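Local coordinates for purine-binding protein BAB2_0673 (Brucella melitensis biovar Abortus, PDB 3S99) that binds adenine and probably other purines such as guanine, and may serve an ABC-type uptake system for these bases, at residues A[138-142]-A[248-252]; A[149-155]-A[209-215]. All blocks are in the same frame, centred on the assembly; numbering follows the deposited sequence.

Contact 1: A[138-142]-A[248-252]; sequences VQGVI and LTAVV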
loop_
_atom_site.group_PDB
_atom_site.type_symbol
_atom_site.label_atom_id
_atom_site.label_comp_id
_atom_site.label_asym_id
_atom_site.label_seq_id
_atom_site.Cartn_x
_atom_site.Cartn_y
_atom_site.Cartn_z
ATOM N N VAL A 138 4.811 11.564 -4.302
ATOM C CA VAL A 138 6.211 11.642 -4.573
ATOM C C VAL A 138 6.604 10.895 -5.847
ATOM O O VAL A 138 7.346 11.409 -6.669
ATOM C CB VAL A 138 7.053 11.055 -3.412
ATOM C CG1 VAL A 138 8.498 11.326 -3.669
ATOM C CG2 VAL A 138 6.617 11.626 -2.068
ATOM N N GLN A 139 6.078 9.671 -6.030
ATOM C CA GLN A 139 6.391 8.938 -7.242
ATOM C C GLN A 139 5.874 9.654 -8.484
ATOM O O GLN A 139 6.474 9.556 -9.552
ATOM C CB GLN A 139 5.861 7.471 -7.149
ATOM C CG GLN A 139 6.532 6.728 -6.008
ATOM C CD GLN A 139 6.238 5.243 -5.863
ATOM O OE1 GLN A 139 7.050 4.540 -5.269
ATOM N NE2 GLN A 139 5.078 4.768 -6.347
ATOM N N GLY A 140 4.737 10.328 -8.376
ATOM C CA GLY A 140 4.166 11.023 -9.513
ATOM C C GLY A 140 5.062 12.183 -9.910
ATOM O O GLY A 140 5.327 12.409 -11.099
ATOM N N VAL A 141 5.552 12.909 -8.906
ATOM C CA VAL A 141 6.499 14.000 -9.147
ATOM C C VAL A 141 7.710 13.450 -9.911
ATOM O O VAL A 141 8.134 14.016 -10.918
ATOM C CB VAL A 141 6.934 14.663 -7.837
ATOM C CG1 VAL A 141 8.083 15.646 -8.092
ATOM C CG2 VAL A 141 5.728 15.376 -7.178
ATOM N N ILE A 142 8.260 12.344 -9.427
ATOM C CA ILE A 142 9.448 11.744 -10.041
ATOM C C ILE A 142 9.123 11.306 -11.458
ATOM O O ILE A 142 9.894 11.567 -12.377
ATOM C CB ILE A 142 9.983 10.522 -9.233
ATOM C CG1 ILE A 142 10.503 10.967 -7.837
ATOM C CG2 ILE A 142 11.084 9.836 -9.994
ATOM C CD1 ILE A 142 10.531 9.832 -6.770
ATOM N N LEU A 248 13.362 3.506 -9.379
ATOM C CA LEU A 248 13.560 4.925 -9.028
ATOM C C LEU A 248 13.431 5.131 -7.522
ATOM O O LEU A 248 14.193 5.862 -6.913
ATOM C CB LEU A 248 12.537 5.766 -9.764
ATOM C CG LEU A 248 12.664 5.748 -11.297
ATOM C CD1 LEU A 248 11.379 6.179 -11.979
ATOM C CD2 LEU A 248 13.835 6.635 -11.749
ATOM N N THR A 249 12.440 4.480 -6.934
ATOM C CA THR A 249 12.226 4.438 -5.497
ATOM C C THR A 249 11.052 3.491 -5.279
ATOM O O THR A 249 10.626 2.794 -6.204
ATOM C CB THR A 249 11.925 5.855 -4.872
ATOM O OG1 THR A 249 11.799 5.744 -3.452
ATOM C CG2 THR A 249 10.657 6.482 -5.458
ATOM N N ALA A 250 10.527 3.476 -4.065
ATOM C CA ALA A 250 9.398 2.631 -3.721
ATOM C C ALA A 250 8.692 3.217 -2.507
ATOM O O ALA A 250 9.328 3.807 -1.676
ATOM C CB ALA A 250 9.853 1.210 -3.420
ATOM N N VAL A 251 7.377 3.026 -2.422
ATOM C CA VAL A 251 6.604 3.349 -1.234
ATOM C C VAL A 251 6.675 2.164 -0.259
ATOM O O VAL A 251 6.065 1.138 -0.502
ATOM C CB VAL A 251 5.154 3.628 -1.620
ATOM C CG1 VAL A 251 4.319 4.100 -0.388
ATOM C CG2 VAL A 251 5.101 4.697 -2.726
ATOM N N VAL A 252 7.415 2.326 0.849
ATOM C CA VAL A 252 7.761 1.232 1.722
ATOM C C VAL A 252 6.843 1.289 2.931
ATOM O O VAL A 252 6.621 2.344 3.504
ATOM C CB VAL A 252 9.236 1.272 2.174
ATOM C CG1 VAL A 252 9.547 0.153 3.228
ATOM C CG2 VAL A 252 10.186 1.143 0.960
#

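Contact 2: A[149-155]-A[209-215]; sequences KGIAGYI and VDIITQH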
loop_
_atom_site.group_PDB
_atom_site.type_symbol
_atom_site.label_atom_id
_atom_site.label_comp_id
_atom_site.label_asym_id
_atom_site.label_seq_id
_atom_site.Cartn_x
_atom_site.Cartn_y
_atom_site.Cartn_z
ATOM N N LYS A 149 8.124 10.900 -22.513
ATOM C CA LYS A 149 6.827 10.847 -23.200
ATOM C C LYS A 149 5.706 11.429 -22.370
ATOM O O LYS A 149 4.653 11.816 -22.910
ATOM C CB LYS A 149 6.468 9.390 -23.531
ATOM C CG LYS A 149 7.311 8.775 -24.643
ATOM C CD LYS A 149 6.941 7.299 -24.870
ATOM C CE LYS A 149 7.748 6.705 -25.993
ATOM N NZ LYS A 149 7.484 5.237 -26.238
ATOM N N GLY A 150 5.902 11.479 -21.057
ATOM C CA GLY A 150 4.827 11.868 -20.166
ATOM C C GLY A 150 3.737 10.805 -20.031
ATOM O O GLY A 150 2.563 11.131 -19.875
ATOM N N ILE A 151 4.122 9.533 -20.098
ATOM C CA ILE A 151 3.161 8.430 -19.937
ATOM C C ILE A 151 3.696 7.330 -19.035
ATOM O O ILE A 151 4.773 6.772 -19.305
ATOM C CB ILE A 151 2.826 7.716 -21.263
ATOM C CG1 ILE A 151 2.500 8.704 -22.389
ATOM C CG2 ILE A 151 1.654 6.731 -21.038
ATOM C CD1 ILE A 151 2.732 8.146 -23.816
ATOM N N ALA A 152 2.904 6.981 -18.014
ATOM C CA ALA A 152 3.188 5.876 -17.127
ATOM C C ALA A 152 2.201 4.718 -17.309
ATOM O O ALA A 152 1.031 4.917 -17.582
ATOM C CB ALA A 152 3.176 6.337 -15.685
ATOM N N GLY A 153 2.691 3.504 -17.173
ATOM C CA GLY A 153 1.827 2.323 -17.071
ATOM C C GLY A 153 1.478 2.028 -15.638
ATOM O O GLY A 153 2.343 1.979 -14.775
ATOM N N TYR A 154 0.202 1.844 -15.362
ATOM C CA TYR A 154 -0.235 1.620 -13.987
ATOM C C TYR A 154 -0.950 0.281 -13.902
ATOM O O TYR A 154 -1.947 0.053 -14.579
ATOM C CB TYR A 154 -1.140 2.762 -13.552
ATOM C CG TYR A 154 -1.135 3.069 -12.073
ATOM C CD1 TYR A 154 -1.613 2.151 -11.134
ATOM C CD2 TYR A 154 -0.731 4.329 -11.612
ATOM C CE1 TYR A 154 -1.590 2.460 -9.748
ATOM C CE2 TYR A 154 -0.714 4.638 -10.245
ATOM C CZ TYR A 154 -1.156 3.696 -9.324
ATOM O OH TYR A 154 -1.179 4.023 -7.980
ATOM N N ILE A 155 -0.425 -0.607 -13.075
ATOM C CA ILE A 155 -0.970 -1.971 -12.947
ATOM C C ILE A 155 -1.854 -1.999 -11.701
ATOM O O ILE A 155 -1.356 -1.993 -10.574
ATOM C CB ILE A 155 0.126 -3.006 -12.869
ATOM C CG1 ILE A 155 0.969 -2.932 -14.133
ATOM C CG2 ILE A 155 -0.465 -4.448 -12.667
ATOM C CD1 ILE A 155 2.235 -3.765 -14.096
ATOM N N VAL A 209 4.560 2.991 -22.865
ATOM C CA VAL A 209 4.780 3.735 -21.607
ATOM C C VAL A 209 6.263 3.696 -21.284
ATOM O O VAL A 209 6.936 2.752 -21.650
ATOM C CB VAL A 209 3.977 3.198 -20.389
ATOM C CG1 VAL A 209 2.472 3.067 -20.729
ATOM C CG2 VAL A 209 4.570 1.891 -19.846
ATOM N N ASP A 210 6.780 4.716 -20.610
ATOM C CA ASP A 210 8.192 4.669 -20.251
ATOM C C ASP A 210 8.461 4.681 -18.740
ATOM O O ASP A 210 9.615 4.729 -18.316
ATOM C CB ASP A 210 8.992 5.710 -21.061
ATOM C CG ASP A 210 8.559 7.139 -20.801
ATOM O OD1 ASP A 210 7.707 7.368 -19.924
ATOM O OD2 ASP A 210 9.089 8.039 -21.476
ATOM N N ILE A 211 7.392 4.562 -17.941
ATOM C CA ILE A 211 7.470 4.340 -16.493
ATOM C C ILE A 211 6.447 3.256 -16.097
ATOM O O ILE A 211 5.348 3.228 -16.636
ATOM C CB ILE A 211 7.167 5.660 -15.680
ATOM C CG1 ILE A 211 8.172 6.779 -16.021
ATOM C CG2 ILE A 211 7.216 5.404 -14.160
ATOM C CD1 ILE A 211 9.491 6.711 -15.232
ATOM N N ILE A 212 6.808 2.365 -15.173
ATOM C CA ILE A 212 5.885 1.318 -14.669
ATOM C C ILE A 212 5.679 1.473 -13.174
ATOM O O ILE A 212 6.619 1.727 -12.405
ATOM C CB ILE A 212 6.388 -0.101 -14.965
ATOM C CG1 ILE A 212 6.269 -0.432 -16.459
ATOM C CG2 ILE A 212 5.631 -1.134 -14.124
ATOM C CD1 ILE A 212 4.833 -0.423 -17.029
ATOM N N THR A 213 4.435 1.362 -12.765
ATOM C CA THR A 213 4.117 1.370 -11.368
ATOM C C THR A 213 2.913 0.481 -11.141
ATOM O O THR A 213 2.137 0.209 -12.083
ATOM C CB THR A 213 3.791 2.825 -10.900
ATOM O OG1 THR A 213 3.774 2.868 -9.465
ATOM C CG2 THR A 213 2.473 3.247 -11.433
ATOM N N GLN A 214 2.696 0.103 -9.895
ATOM C CA GLN A 214 1.667 -0.914 -9.585
ATOM C C GLN A 214 1.011 -0.765 -8.228
ATOM O O GLN A 214 1.585 -0.169 -7.323
ATOM C CB GLN A 214 2.270 -2.314 -9.652
ATOM C CG GLN A 214 3.119 -2.643 -8.433
ATOM C CD GLN A 214 3.953 -3.859 -8.623
ATOM O OE1 GLN A 214 4.691 -3.975 -9.619
ATOM N NE2 GLN A 214 3.881 -4.779 -7.659
ATOM N N HIS A 215 -0.190 -1.339 -8.098
ATOM C CA HIS A 215 -0.795 -1.587 -6.787
ATOM C C HIS A 215 -1.078 -3.071 -6.540
ATOM O O HIS A 215 -1.953 -3.437 -5.748
ATOM C CB HIS A 215 -2.069 -0.776 -6.643
ATOM C CG HIS A 215 -2.397 -0.399 -5.231
ATOM N ND1 HIS A 215 -2.727 0.895 -4.869
ATOM C CD2 HIS A 215 -2.515 -1.149 -4.106
ATOM C CE1 HIS A 215 -3.002 0.927 -3.574
ATOM N NE2 HIS A 215 -2.906 -0.302 -3.091
HETATM O O HOH W 1 -2.899 2.945 -6.535
#

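Contact 1: A[138-142]-A[248-252]
Gln139 reaches from helix 138-142 onto strand 248-252 with a long side chain that ends against Val251. Its CG stands anti to the carbonyl carbon (chi1 -62°), and from there an extended chain (chi2 -174°) carries the carboxamide to the strand, although the CB does not point at it. CD, OE1 and NE2 of the Gln139 amide all lie against Val251 CG2, OE1 closest at 3.2 Å. The carbonyl end goes furthest in, with Gln139 OE1 3.4 Å from Ala250 CA and at 3.2 Å from the backbone N of Val251. One turn later Ile142 points at the strand. Its CD1 ends 3.6 Å from Thr249 CG2, the two side chains meeting at about a right angle, while the Ile142 and Leu248 side chains slide past each other in opposite directions, with Ile142 CG2 4.2 Å from Leu248 CD1. Thr249 thus turns its methyl to the helix, and its hydroxyl is hydrogen-bonded to the carbonyl oxygen of Ala288. The helix runs nearly antiparallel to the strand (164°), their axes 9.5 Å apart. Helix 132-146 packs here on one face of the mixed sheet, an alpha/beta arrangement. Phe233 of strand 231-236 and Met287 of strand 285-287, the neighbours of this strand in the sheet, touch both Gln139 and Thr249, and helix 295-310 packs on Val138 and Ile142 through Ala301.

Contact 2: A[149-155]-A[209-215]
Tyr154 CG lies anti to the backbone N (chi1 -151°), and Thr213 has its OG1 anti to N (chi1 -167°), which turns its CG2 to the tyrosine ring. This methyl sits over one ring face in a CH-pi contact, Thr213 CG2 being 3.7 Å from the ring centroid of Tyr154, offset toward the rim. The strands pair in parallel within the mixed sheet. Gly153 and Ile155 donate to the carbonyls of Ile211 and Thr213, and Thr213 N and His215 N return bonds to Gly153 O (3.0 Å) and Ile155 O (2.8 Å). At the beginning of the pair Asp210 accepts the N-H of Lys149 on the syn side of OD2 (3.2 Å), while its OD1 is hydrogen-bonded to Ser147 OG. A water bridges Tyr154 OH (2.5 Å) to His215 ND1 (2.6 Å), at the edge of the imidazole. The pairing delivers His215, just past strand 211-214, to the adenine pocket, where it touches the ligand and is held through NE2 by Glu162, another pocket residue. Strands 182-187 and 231-236 flank the pair; Arg136 of helix 132-146 touches Tyr154 and Thr213, and helix 194-206 packs on Ile155 and Gln214.

Overall arrangement
From the N terminus the chain first lays down five strands of the parallel sheet, 27-32 being the first in the chain, then enters helix 132-146, which carries the first half of contact 1. Strand 151-156 follows directly and opens contact 2, closed after strand 182-187 and helix 194-206 by strand 211-214. Strand 231-236 then leads to strand 247-253, where contact 1 closes the wider loop, enclosing contact 2 entirely. The two meet where Leu248 CD1 packs 3.8 Å from Ile211 CD1. Contact 1 ties helix 132-146 to the sheet, and contact 2 joins strand 151-156, which follows that helix, to strand 211-214, which leads into the adenine pocket.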